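Local coordinates for malate dehydrogenase (Pyrococcus horikoshii, PDB 1V9N), which catalyses the NAD-dependent, reversible oxidation of (S)-malate to oxaloacetate, as a homodimer of the LDH2/MDH2 oxidoreductase family, at residues A[1-14]-A[328-342]. Sequence-based numbering, arbitrary orientation.
Sequences MFEKGYVDENYIRV and LTMETRLKLGIPIYR. With NDP (NADPH dihydro-nicotinamide-adenine-dinucleotide phosphate), chain B.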
HETATM    1  N   MSE A   1      19.416  -3.395 -26.889  1.00 60.97           N
HETATM    2  CA  MSE A   1      18.689  -4.324 -25.974  1.00 60.45           C
HETATM    3  C   MSE A   1      17.384  -3.677 -25.528  1.00 57.36           C
HETATM    4  O   MSE A   1      16.903  -2.736 -26.162  1.00 57.59           O
HETATM    5  CB  MSE A   1      19.547  -4.643 -24.745  1.00 65.31           C
HETATM    6  CG  MSE A   1      20.937  -5.180 -25.054  1.00 70.75           C
HETATM    7 SE   MSE A   1      22.147  -3.831 -25.727  1.00 81.13          SE
HETATM    8  CE  MSE A   1      23.003  -3.323 -24.077  1.00 77.87           C
ATOM      9  N   PHE A   2      16.810  -4.177 -24.440  1.00 53.39           N
ATOM     10  CA  PHE A   2      15.564  -3.615 -23.939  1.00 49.68           C
ATOM     11  C   PHE A   2      15.800  -2.298 -23.207  1.00 47.46           C
ATOM     12  O   PHE A   2      16.809  -2.121 -22.526  1.00 45.83           O
ATOM     13  CB  PHE A   2      14.861  -4.602 -22.999  1.00 47.33           C
ATOM     14  CG  PHE A   2      13.610  -4.049 -22.378  1.00 46.55           C
ATOM     15  CD1 PHE A   2      13.675  -3.266 -21.227  1.00 45.49           C
ATOM     16  CD2 PHE A   2      12.371  -4.266 -22.971  1.00 45.34           C
ATOM     17  CE1 PHE A   2      12.528  -2.704 -20.680  1.00 44.59           C
ATOM     18  CE2 PHE A   2      11.215  -3.708 -22.432  1.00 46.01           C
ATOM     19  CZ  PHE A   2      11.295  -2.924 -21.282  1.00 45.27           C
ATOM     20  N   GLU A   3      14.856  -1.377 -23.358  1.00 46.61           N
ATOM     21  CA  GLU A   3      14.933  -0.080 -22.709  1.00 46.73           C
ATOM     22  C   GLU A   3      13.512   0.434 -22.457  1.00 45.81           C
ATOM     23  O   GLU A   3      12.687   0.488 -23.372  1.00 44.74           O
ATOM     24  CB  GLU A   3      15.705   0.898 -23.591  1.00 48.60           C
ATOM     25  CG  GLU A   3      17.024   1.379 -23.021  1.00 51.59           C
ATOM     26  CD  GLU A   3      17.457   2.684 -23.672  1.00 53.35           C
ATOM     27  OE1 GLU A   3      16.669   3.202 -24.490  1.00 56.06           O
ATOM     28  OE2 GLU A   3      18.564   3.185 -23.372  1.00 54.67           O
ATOM     29  N   LYS A   4      13.242   0.810 -21.208  1.00 44.97           N
ATOM     30  CA  LYS A   4      11.926   1.291 -20.786  1.00 46.31           C
ATOM     31  C   LYS A   4      11.311   2.463 -21.541  1.00 47.75           C
ATOM     32  O   LYS A   4      10.117   2.449 -21.846  1.00 48.93           O
ATOM     33  CB  LYS A   4      11.951   1.631 -19.291  1.00 45.73           C
ATOM     34  CG  LYS A   4      11.821   0.423 -18.376  1.00 43.13           C
ATOM     35  CD  LYS A   4      12.016   0.797 -16.917  1.00 40.51           C
ATOM     36  CE  LYS A   4      11.005   1.828 -16.451  1.00 40.32           C
ATOM     37  NZ  LYS A   4      11.205   2.163 -15.013  1.00 38.80           N
ATOM     38  N   GLY A   5      12.106   3.484 -21.828  1.00 48.38           N
ATOM     39  CA  GLY A   5      11.563   4.631 -22.527  1.00 52.54           C
ATOM     40  C   GLY A   5      11.879   4.627 -24.008  1.00 54.75           C
ATOM     41  O   GLY A   5      12.496   3.692 -24.517  1.00 54.87           O
ATOM     42  N   TYR A   6      11.446   5.671 -24.704  1.00 57.42           N
ATOM     43  CA  TYR A   6      11.714   5.788 -26.130  1.00 60.08           C
ATOM     44  C   TYR A   6      12.830   6.796 -26.350  1.00 60.10           C
ATOM     45  O   TYR A   6      12.687   7.977 -26.036  1.00 59.71           O
ATOM     46  CB  TYR A   6      10.456   6.228 -26.888  1.00 62.21           C
ATOM     47  CG  TYR A   6      10.681   6.445 -28.373  1.00 64.94           C
ATOM     48  CD1 TYR A   6      11.345   7.581 -28.842  1.00 65.98           C
ATOM     49  CD2 TYR A   6      10.247   5.504 -29.309  1.00 65.94           C
ATOM     50  CE1 TYR A   6      11.572   7.776 -30.205  1.00 67.16           C
ATOM     51  CE2 TYR A   6      10.470   5.689 -30.677  1.00 67.06           C
ATOM     52  CZ  TYR A   6      11.133   6.827 -31.116  1.00 67.21           C
ATOM     53  OH  TYR A   6      11.363   7.018 -32.462  1.00 67.36           O
ATOM     54  N   VAL A   7      13.944   6.316 -26.889  1.00 60.98           N
ATOM     55  CA  VAL A   7      15.091   7.164 -27.167  1.00 62.47           C
ATOM     56  C   VAL A   7      15.268   7.304 -28.678  1.00 63.44           C
ATOM     57  O   VAL A   7      15.235   6.315 -29.412  1.00 63.37           O
ATOM     58  CB  VAL A   7      16.380   6.574 -26.555  1.00 62.70           C
ATOM     59  CG1 VAL A   7      16.590   5.152 -27.047  1.00 63.19           C
ATOM     60  CG2 VAL A   7      17.570   7.441 -26.918  1.00 63.41           C
ATOM     61  N   ASP A   8      15.445   8.538 -29.137  1.00 64.30           N
ATOM     62  CA  ASP A   8      15.624   8.806 -30.558  1.00 64.75           C
ATOM     63  C   ASP A   8      16.867   9.655 -30.803  1.00 64.60           C
ATOM     64  O   ASP A   8      17.884   9.488 -30.127  1.00 64.11           O
ATOM     65  CB  ASP A   8      14.385   9.510 -31.120  1.00 65.23           C
ATOM     66  CG  ASP A   8      13.999  10.737 -30.320  1.00 65.54           C
ATOM     67  OD1 ASP A   8      14.880  11.579 -30.062  1.00 66.31           O
ATOM     68  OD2 ASP A   8      12.813  10.864 -29.952  1.00 66.61           O
ATOM     69  N   GLU A   9      16.780  10.565 -31.769  1.00 64.92           N
ATOM     70  CA  GLU A   9      17.902  11.439 -32.100  1.00 64.53           C
ATOM     71  C   GLU A   9      18.075  12.528 -31.044  1.00 63.98           C
ATOM     72  O   GLU A   9      19.192  12.982 -30.785  1.00 63.59           O
ATOM     73  CB  GLU A   9      17.695  12.089 -33.476  1.00 65.22           C
ATOM     74  CG  GLU A   9      16.614  13.171 -33.525  1.00 65.74           C
ATOM     75  CD  GLU A   9      15.215  12.619 -33.740  1.00 66.50           C
ATOM     76  OE1 GLU A   9      14.813  11.690 -33.011  1.00 67.23           O
ATOM     77  OE2 GLU A   9      14.511  13.128 -34.638  1.00 66.17           O
ATOM     78  N   ASN A  10      16.965  12.939 -30.438  1.00 63.05           N
ATOM     79  CA  ASN A  10      16.974  13.978 -29.412  1.00 62.16           C
ATOM     80  C   ASN A  10      17.641  13.541 -28.114  1.00 60.65           C
ATOM     81  O   ASN A  10      17.510  14.213 -27.093  1.00 60.30           O
ATOM     82  CB  ASN A  10      15.545  14.429 -29.103  1.00 63.38           C
ATOM     83  CG  ASN A  10      14.851  15.028 -30.304  1.00 63.80           C
ATOM     84  OD1 ASN A  10      15.320  16.009 -30.880  1.00 64.95           O
ATOM     85  ND2 ASN A  10      13.725  14.442 -30.687  1.00 64.48           N
ATOM     86  N   TYR A  11      18.351  12.418 -28.148  1.00 58.98           N
ATOM     87  CA  TYR A  11      19.028  11.920 -26.956  1.00 57.97           C
ATOM     88  C   TYR A  11      20.505  11.648 -27.199  1.00 56.66           C
ATOM     89  O   TYR A  11      20.909  11.298 -28.308  1.00 56.61           O
ATOM     90  CB  TYR A  11      18.354  10.642 -26.448  1.00 58.10           C
ATOM     91  CG  TYR A  11      17.018  10.872 -25.778  1.00 57.80           C
ATOM     92  CD1 TYR A  11      15.899  11.250 -26.516  1.00 57.28           C
ATOM     93  CD2 TYR A  11      16.877  10.722 -24.399  1.00 58.33           C
ATOM     94  CE1 TYR A  11      14.671  11.475 -25.895  1.00 58.10           C
ATOM     95  CE2 TYR A  11      15.657  10.946 -23.769  1.00 57.64           C
ATOM     96  CZ  TYR A  11      14.561  11.321 -24.521  1.00 58.19           C
ATOM     97  OH  TYR A  11      13.356  11.548 -23.897  1.00 59.43           O
ATOM     98  N   ILE A  12      21.302  11.811 -26.148  1.00 55.03           N
ATOM     99  CA  ILE A  12      22.740  11.590 -26.227  1.00 54.20           C
ATOM    100  C   ILE A  12      23.192  10.573 -25.184  1.00 53.97           C
ATOM    101  O   ILE A  12      22.922  10.728 -23.993  1.00 53.74           O
ATOM    102  CB  ILE A  12      23.530  12.902 -25.993  1.00 54.24           C
ATOM    103  CG1 ILE A  12      23.106  13.968 -27.006  1.00 54.39           C
ATOM    104  CG2 ILE A  12      25.023  12.636 -26.109  1.00 54.02           C
ATOM    105  CD1 ILE A  12      21.740  14.574 -26.741  1.00 54.07           C
ATOM    106  N   ARG A  13      23.886   9.535 -25.636  1.00 53.50           N
ATOM    107  CA  ARG A  13      24.380   8.508 -24.734  1.00 53.06           C
ATOM    108  C   ARG A  13      25.532   9.069 -23.910  1.00 52.26           C
ATOM    109  O   ARG A  13      26.490   9.616 -24.457  1.00 52.91           O
ATOM    110  CB  ARG A  13      24.862   7.287 -25.523  1.00 53.29           C
ATOM    111  CG  ARG A  13      24.039   6.029 -25.299  1.00 53.87           C
ATOM    112  CD  ARG A  13      22.640   6.164 -25.872  1.00 54.68           C
ATOM    113  NE  ARG A  13      21.813   5.006 -25.547  1.00 56.09           N
ATOM    114  CZ  ARG A  13      20.584   4.811 -26.012  1.00 57.16           C
ATOM    115  NH1 ARG A  13      20.032   5.697 -26.831  1.00 57.64           N
ATOM    116  NH2 ARG A  13      19.901   3.732 -25.653  1.00 56.72           N
ATOM    117  N   VAL A  14      25.432   8.936 -22.594  1.00 50.41           N
ATOM    118  CA  VAL A  14      26.470   9.421 -21.696  1.00 48.11           C
ATOM    119  C   VAL A  14      26.928   8.278 -20.803  1.00 47.77           C
ATOM    120  O   VAL A  14      26.122   7.667 -20.107  1.00 49.69           O
ATOM    121  CB  VAL A  14      25.950  10.570 -20.799  1.00 47.37           C
ATOM    122  CG1 VAL A  14      27.056  11.049 -19.880  1.00 46.71           C
ATOM    123  CG2 VAL A  14      25.438  11.716 -21.658  1.00 44.45           C
ATOM    124  N   LEU A 328      16.505  -4.434 -16.506  1.00 35.60           N
ATOM    125  CA  LEU A 328      16.902  -4.697 -17.887  1.00 38.35           C
ATOM    126  C   LEU A 328      17.346  -3.390 -18.535  1.00 38.69           C
ATOM    127  O   LEU A 328      18.362  -3.340 -19.231  1.00 39.80           O
ATOM    128  CB  LEU A 328      15.736  -5.296 -18.677  1.00 38.49           C
ATOM    129  CG  LEU A 328      15.746  -6.816 -18.859  1.00 40.25           C
ATOM    130  CD1 LEU A 328      15.872  -7.502 -17.515  1.00 40.54           C
ATOM    131  CD2 LEU A 328      14.472  -7.246 -19.571  1.00 40.88           C
ATOM    132  N   THR A 329      16.574  -2.334 -18.306  1.00 37.71           N
ATOM    133  CA  THR A 329      16.907  -1.025 -18.846  1.00 37.92           C
ATOM    134  C   THR A 329      18.284  -0.618 -18.332  1.00 38.34           C
ATOM    135  O   THR A 329      19.111  -0.105 -19.085  1.00 39.03           O
ATOM    136  CB  THR A 329      15.884   0.029 -18.415  1.00 37.25           C
ATOM    137  OG1 THR A 329      14.600  -0.309 -18.950  1.00 37.87           O
ATOM    138  CG2 THR A 329      16.295   1.409 -18.919  1.00 37.81           C
HETATM  139  N   MSE A 330      18.527  -0.857 -17.047  1.00 38.27           N
HETATM  140  CA  MSE A 330      19.809  -0.529 -16.439  1.00 39.25           C
HETATM  141  C   MSE A 330      20.923  -1.304 -17.133  1.00 40.09           C
HETATM  142  O   MSE A 330      21.898  -0.722 -17.607  1.00 39.00           O
HETATM  143  CB  MSE A 330      19.796  -0.876 -14.947  1.00 39.51           C
HETATM  144  CG  MSE A 330      21.164  -0.819 -14.280  1.00 41.45           C
HETATM  145 SE   MSE A 330      21.130  -1.153 -12.364  1.00 47.85          SE
HETATM  146  CE  MSE A 330      21.858  -2.840 -11.864  1.00 47.40           C
ATOM    147  N   GLU A 331      20.765  -2.624 -17.185  1.00 41.10           N
ATOM    148  CA  GLU A 331      21.743  -3.508 -17.808  1.00 42.55           C
ATOM    149  C   GLU A 331      22.162  -2.969 -19.175  1.00 41.64           C
ATOM    150  O   GLU A 331      23.346  -2.928 -19.509  1.00 40.57           O
ATOM    151  CB  GLU A 331      21.140  -4.908 -17.956  1.00 44.86           C
ATOM    152  CG  GLU A 331      22.125  -5.987 -18.371  1.00 47.98           C
ATOM    153  CD  GLU A 331      21.452  -7.336 -18.553  1.00 50.18           C
ATOM    154  OE1 GLU A 331      20.641  -7.472 -19.496  1.00 52.18           O
ATOM    155  OE2 GLU A 331      21.724  -8.255 -17.751  1.00 50.30           O
ATOM    156  N   THR A 332      21.175  -2.549 -19.956  1.00 41.10           N
ATOM    157  CA  THR A 332      21.420  -2.007 -21.284  1.00 42.25           C
ATOM    158  C   THR A 332      22.270  -0.738 -21.238  1.00 43.34           C
ATOM    159  O   THR A 332      23.359  -0.676 -21.816  1.00 43.17           O
ATOM    160  CB  THR A 332      20.090  -1.674 -21.990  1.00 41.89           C
ATOM    161  OG1 THR A 332      19.367  -2.884 -22.245  1.00 43.72           O
ATOM    162  CG2 THR A 332      20.345  -0.947 -23.302  1.00 42.02           C
ATOM    163  N   ARG A 333      21.759   0.269 -20.539  1.00 42.62           N
ATOM    164  CA  ARG A 333      22.434   1.553 -20.426  1.00 41.54           C
ATOM    165  C   ARG A 333      23.807   1.520 -19.764  1.00 43.14           C
ATOM    166  O   ARG A 333      24.561   2.487 -19.852  1.00 44.30           O
ATOM    167  CB  ARG A 333      21.511   2.537 -19.709  1.00 39.00           C
ATOM    168  CG  ARG A 333      20.204   2.729 -20.449  1.00 34.66           C
ATOM    169  CD  ARG A 333      19.279   3.704 -19.764  1.00 33.56           C
ATOM    170  NE  ARG A 333      18.116   3.990 -20.599  1.00 31.23           N
ATOM    171  CZ  ARG A 333      17.151   4.835 -20.266  1.00 32.05           C
ATOM    172  NH1 ARG A 333      17.207   5.481 -19.108  1.00 33.94           N
ATOM    173  NH2 ARG A 333      16.132   5.040 -21.090  1.00 29.35           N
ATOM    174  N   LEU A 334      24.146   0.416 -19.109  1.00 45.36           N
ATOM    175  CA  LEU A 334      25.449   0.309 -18.464  1.00 46.89           C
ATOM    176  C   LEU A 334      26.556   0.033 -19.482  1.00 48.70           C
ATOM    177  O   LEU A 334      27.708   0.429 -19.284  1.00 49.07           O
ATOM    178  CB  LEU A 334      25.434  -0.790 -17.400  1.00 47.99           C
ATOM    179  CG  LEU A 334      24.771  -0.417 -16.071  1.00 48.94           C
ATOM    180  CD1 LEU A 334      24.741  -1.624 -15.145  1.00 48.64           C
ATOM    181  CD2 LEU A 334      25.547   0.727 -15.430  1.00 49.22           C
ATOM    182  N   LYS A 335      26.212  -0.648 -20.570  1.00 48.44           N
ATOM    183  CA  LYS A 335      27.193  -0.953 -21.602  1.00 49.90           C
ATOM    184  C   LYS A 335      26.898  -0.186 -22.883  1.00 48.78           C
ATOM    185  O   LYS A 335      27.739  -0.106 -23.776  1.00 48.97           O
ATOM    186  CB  LYS A 335      27.232  -2.463 -21.875  1.00 51.64           C
ATOM    187  CG  LYS A 335      25.876  -3.117 -22.100  1.00 53.07           C
ATOM    188  CD  LYS A 335      26.012  -4.635 -22.078  1.00 55.74           C
ATOM    189  CE  LYS A 335      24.657  -5.329 -22.112  1.00 56.93           C
ATOM    190  NZ  LYS A 335      24.778  -6.803 -21.918  1.00 57.22           N
ATOM    191  N   LEU A 336      25.706   0.394 -22.957  1.00 48.35           N
ATOM    192  CA  LEU A 336      25.293   1.163 -24.122  1.00 47.30           C
ATOM    193  C   LEU A 336      25.337   2.652 -23.781  1.00 48.13           C
ATOM    194  O   LEU A 336      25.406   3.507 -24.667  1.00 47.82           O
ATOM    195  CB  LEU A 336      23.878   0.745 -24.528  1.00 48.20           C
ATOM    196  CG  LEU A 336      23.403   0.993 -25.962  1.00 48.58           C
ATOM    197  CD1 LEU A 336      22.107   0.238 -26.199  1.00 47.26           C
ATOM    198  CD2 LEU A 336      23.214   2.478 -26.204  1.00 49.77           C
ATOM    199  N   GLY A 337      25.306   2.955 -22.485  1.00 47.38           N
ATOM    200  CA  GLY A 337      25.344   4.336 -22.045  1.00 46.10           C
ATOM    201  C   GLY A 337      23.975   4.873 -21.674  1.00 45.00           C
ATOM    202  O   GLY A 337      22.956   4.388 -22.166  1.00 44.37           O
ATOM    203  N   ILE A 338      23.950   5.881 -20.807  1.00 42.98           N
ATOM    204  CA  ILE A 338      22.694   6.481 -20.364  1.00 41.34           C
ATOM    205  C   ILE A 338      22.232   7.576 -21.318  1.00 40.75           C
ATOM    206  O   ILE A 338      22.936   8.558 -21.530  1.00 41.07           O
ATOM    207  CB  ILE A 338      22.838   7.109 -18.960  1.00 41.07           C
ATOM    208  CG1 ILE A 338      23.323   6.055 -17.965  1.00 39.71           C
ATOM    209  CG2 ILE A 338      21.507   7.711 -18.521  1.00 40.07           C
ATOM    210  CD1 ILE A 338      23.627   6.603 -16.592  1.00 38.20           C
ATOM    211  N   PRO A 339      21.034   7.423 -21.898  1.00 41.29           N
ATOM    212  CA  PRO A 339      20.491   8.414 -22.828  1.00 42.25           C
ATOM    213  C   PRO A 339      19.922   9.634 -22.116  1.00 43.48           C
ATOM    214  O   PRO A 339      18.988   9.524 -21.324  1.00 44.27           O
ATOM    215  CB  PRO A 339      19.416   7.629 -23.568  1.00 42.87           C
ATOM    216  CG  PRO A 339      18.898   6.723 -22.502  1.00 42.31           C
ATOM    217  CD  PRO A 339      20.168   6.231 -21.845  1.00 42.00           C
ATOM    218  N   ILE A 340      20.494  10.798 -22.403  1.00 44.34           N
ATOM    219  CA  ILE A 340      20.042  12.045 -21.801  1.00 44.43           C
ATOM    220  C   ILE A 340      19.491  12.963 -22.883  1.00 45.06           C
ATOM    221  O   ILE A 340      20.160  13.235 -23.879  1.00 46.62           O
ATOM    222  CB  ILE A 340      21.197  12.767 -21.073  1.00 43.98           C
ATOM    223  CG1 ILE A 340      21.756  11.867 -19.969  1.00 43.90           C
ATOM    224  CG2 ILE A 340      20.703  14.085 -20.491  1.00 42.39           C
ATOM    225  CD1 ILE A 340      22.900  12.481 -19.192  1.00 45.94           C
ATOM    226  N   TYR A 341      18.266  13.433 -22.681  1.00 45.26           N
ATOM    227  CA  TYR A 341      17.606  14.316 -23.631  1.00 46.49           C
ATOM    228  C   TYR A 341      18.526  15.471 -24.029  1.00 47.56           C
ATOM    229  O   TYR A 341      19.489  15.780 -23.327  1.00 46.86           O
ATOM    230  CB  TYR A 341      16.312  14.849 -23.011  1.00 47.65           C
ATOM    231  CG  TYR A 341      15.402  15.583 -23.970  1.00 50.39           C
ATOM    232  CD1 TYR A 341      14.938  14.967 -25.133  1.00 51.96           C
ATOM    233  CD2 TYR A 341      14.980  16.883 -23.699  1.00 51.72           C
ATOM    234  CE1 TYR A 341      14.072  15.629 -26.002  1.00 53.04           C
ATOM    235  CE2 TYR A 341      14.114  17.554 -24.560  1.00 53.99           C
ATOM    236  CZ  TYR A 341      13.664  16.921 -25.709  1.00 53.85           C
ATOM    237  OH  TYR A 341      12.807  17.582 -26.559  1.00 55.03           O
ATOM    238  N   ARG A 342      18.224  16.101 -25.161  1.00 48.49           N
ATOM    239  CA  ARG A 342      19.022  17.213 -25.665  1.00 49.09           C
ATOM    240  C   ARG A 342      18.970  18.448 -24.770  1.00 47.86           C
ATOM    241  O   ARG A 342      20.002  18.917 -24.294  1.00 48.20           O
ATOM    242  CB  ARG A 342      18.570  17.587 -27.083  1.00 50.82           C
ATOM    243  CG  ARG A 342      17.061  17.730 -27.247  1.00 54.14           C
ATOM    244  CD  ARG A 342      16.663  18.237 -28.636  1.00 57.29           C
ATOM    245  NE  ARG A 342      16.841  19.683 -28.786  1.00 59.68           N
ATOM    246  CZ  ARG A 342      18.010  20.291 -28.972  1.00 60.82           C
ATOM    247  NH1 ARG A 342      19.134  19.588 -29.042  1.00 61.36           N
ATOM    248  NH2 ARG A 342      18.056  21.612 -29.077  1.00 61.76           N
TER
HETATM  249  PA  NDP B 401       5.759   3.191 -13.033  1.00 27.15           P
HETATM  250  O1A NDP B 401       6.852   3.478 -13.930  1.00 29.38           O
HETATM  251  O2A NDP B 401       4.320   3.154 -13.471  1.00 28.04           O
HETATM  252  O5B NDP B 401       6.120   1.776 -12.286  1.00 28.10           O
HETATM  253  C5B NDP B 401       5.247   1.207 -11.293  1.00 26.61           C
HETATM  254  C4B NDP B 401       5.947  -0.079 -10.815  1.00 25.06           C
HETATM  255  O4B NDP B 401       5.382  -1.123 -11.628  1.00 26.29           O
HETATM  256  C3B NDP B 401       7.438  -0.187 -10.975  1.00 25.38           C
HETATM  257  O3B NDP B 401       7.962  -0.895  -9.811  1.00 21.60           O
HETATM  258  C2B NDP B 401       7.685  -0.963 -12.220  1.00 23.71           C
HETATM  259  O2B NDP B 401       8.935  -1.664 -12.332  1.00 23.34           O
HETATM  260  C1B NDP B 401       6.454  -1.813 -12.268  1.00 25.55           C
HETATM  261  N9A NDP B 401       5.952  -2.126 -13.635  1.00 29.54           N
HETATM  262  C8A NDP B 401       5.914  -1.301 -14.795  1.00 29.06           C
HETATM  263  N7A NDP B 401       5.371  -1.937 -15.808  1.00 30.72           N
HETATM  264  C5A NDP B 401       5.038  -3.181 -15.355  1.00 30.65           C
HETATM  265  C6A NDP B 401       4.420  -4.336 -15.933  1.00 31.23           C
HETATM  266  N6A NDP B 401       4.028  -4.318 -17.212  1.00 31.29           N
HETATM  267  N1A NDP B 401       4.225  -5.466 -15.169  1.00 30.98           N
HETATM  268  C2A NDP B 401       4.620  -5.492 -13.855  1.00 29.37           C
HETATM  269  N3A NDP B 401       5.205  -4.457 -13.218  1.00 28.90           N
HETATM  270  C4A NDP B 401       5.389  -3.319 -14.028  1.00 30.06           C
HETATM  271  O3  NDP B 401       5.767   4.084 -11.740  1.00 29.05           O
HETATM  272  PN  NDP B 401       5.596   5.612 -11.348  1.00 28.90           P
HETATM  273  O1N NDP B 401       4.436   5.653 -10.464  1.00 27.75           O
HETATM  274  O2N NDP B 401       5.484   6.289 -12.685  1.00 31.25           O
HETATM  275  O5D NDP B 401       6.979   5.893 -10.614  1.00 27.80           O
HETATM  276  C5D NDP B 401       7.770   7.090 -10.857  1.00 29.72           C
HETATM  277  C4D NDP B 401       9.076   7.077  -9.972  1.00 28.48           C
HETATM  278  O4D NDP B 401       9.119   8.323  -9.300  1.00 29.86           O
HETATM  279  C3D NDP B 401       9.161   6.007  -8.856  1.00 27.84           C
HETATM  280  O3D NDP B 401      10.495   5.482  -8.846  1.00 27.28           O
HETATM  281  C2D NDP B 401       8.773   6.724  -7.575  1.00 27.69           C
HETATM  282  O2D NDP B 401       9.373   6.129  -6.443  1.00 24.57           O
HETATM  283  C1D NDP B 401       9.249   8.167  -7.886  1.00 27.73           C
HETATM  284  N1N NDP B 401       8.454   9.230  -7.213  1.00 25.33           N
HETATM  285  C2N NDP B 401       9.141  10.014  -6.244  1.00 24.99           C
HETATM  286  C3N NDP B 401       8.374  11.063  -5.588  1.00 25.12           C
HETATM  287  C7N NDP B 401       9.027  11.913  -4.587  1.00 24.05           C
HETATM  288  O7N NDP B 401       8.444  12.828  -3.992  1.00 24.91           O
HETATM  289  N7N NDP B 401      10.335  11.718  -4.267  1.00 24.05           N
HETATM  290  C4N NDP B 401       7.005  11.236  -5.958  1.00 27.27           C
HETATM  291  C5N NDP B 401       6.354  10.454  -6.902  1.00 26.71           C
HETATM  292  C6N NDP B 401       7.078   9.448  -7.540  1.00 26.04           C
HETATM  293  P2B NDP B 401      10.180  -1.191 -13.133  1.00 26.07           P
HETATM  294  O1X NDP B 401      10.631  -2.439 -13.769  1.00 25.43           O
HETATM  295  O2X NDP B 401      11.212  -0.648 -12.197  1.00 24.13           O
HETATM  296  O3X NDP B 401       9.767  -0.140 -14.159  1.00 24.43           O
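Glu3 and Arg333 form the charged centre of the contact. Arg333 NE donates to Glu3 OE2 at 2.9 Å, with the carboxylate and guanidinium planes 81° apart. The nitrogen meets OE2 from above the carboxylate plane. Arg13 NH2 reaches the same oxygen at 2.7 Å, so one carboxylate oxygen joins two arginines in a salt-bridge network. Pro339 is wedged among these groups: its CG lies over one face of the Arg333 guanidinium and its CB over a face of that of Arg13. Thr329 CG2 lies over the opposite face of Arg333. The Arg13 chain bends at CB-CG (chi2 68°), which turns its guanidinium back toward Glu3 and over Pro339. With an alanine at Arg13, Glu3 OE2 is likely to lose one of its two arginines, and Pro339 CB the guanidinium packed against it.

Two threonines of helix 324-336 hold the N-terminal chain. Thr332 OG1 donates to Phe2 O at 2.7 Å. Thr329 OG1 accepts from Lys4 N at 2.9 Å and is also hydrogen-bonded to Lys325 O. The Lys4 chain, bent at chi3, reaches NADPH, where NZ donates to phosphate oxygen O3X at 2.8 Å.

At the other end, the edge of Tyr341 meets the face of Tyr11, centroids 5.3 Å apart. Val7 CA lies over the opposite face of Tyr11, toward its rim, and the Tyr11 hydroxyl is hydrogen-bonded to Glu53. Paired backbone bonds join Ile12 to Ile340 and Val14 to Ile338. Gly337, with positive phi, turns the chain from helix to strand. Strands 11-14 and 338-341 thus make a two-stranded antiparallel sheet, and the N-terminal segment leads from the cofactor pocket, at Lys4, to this sheet.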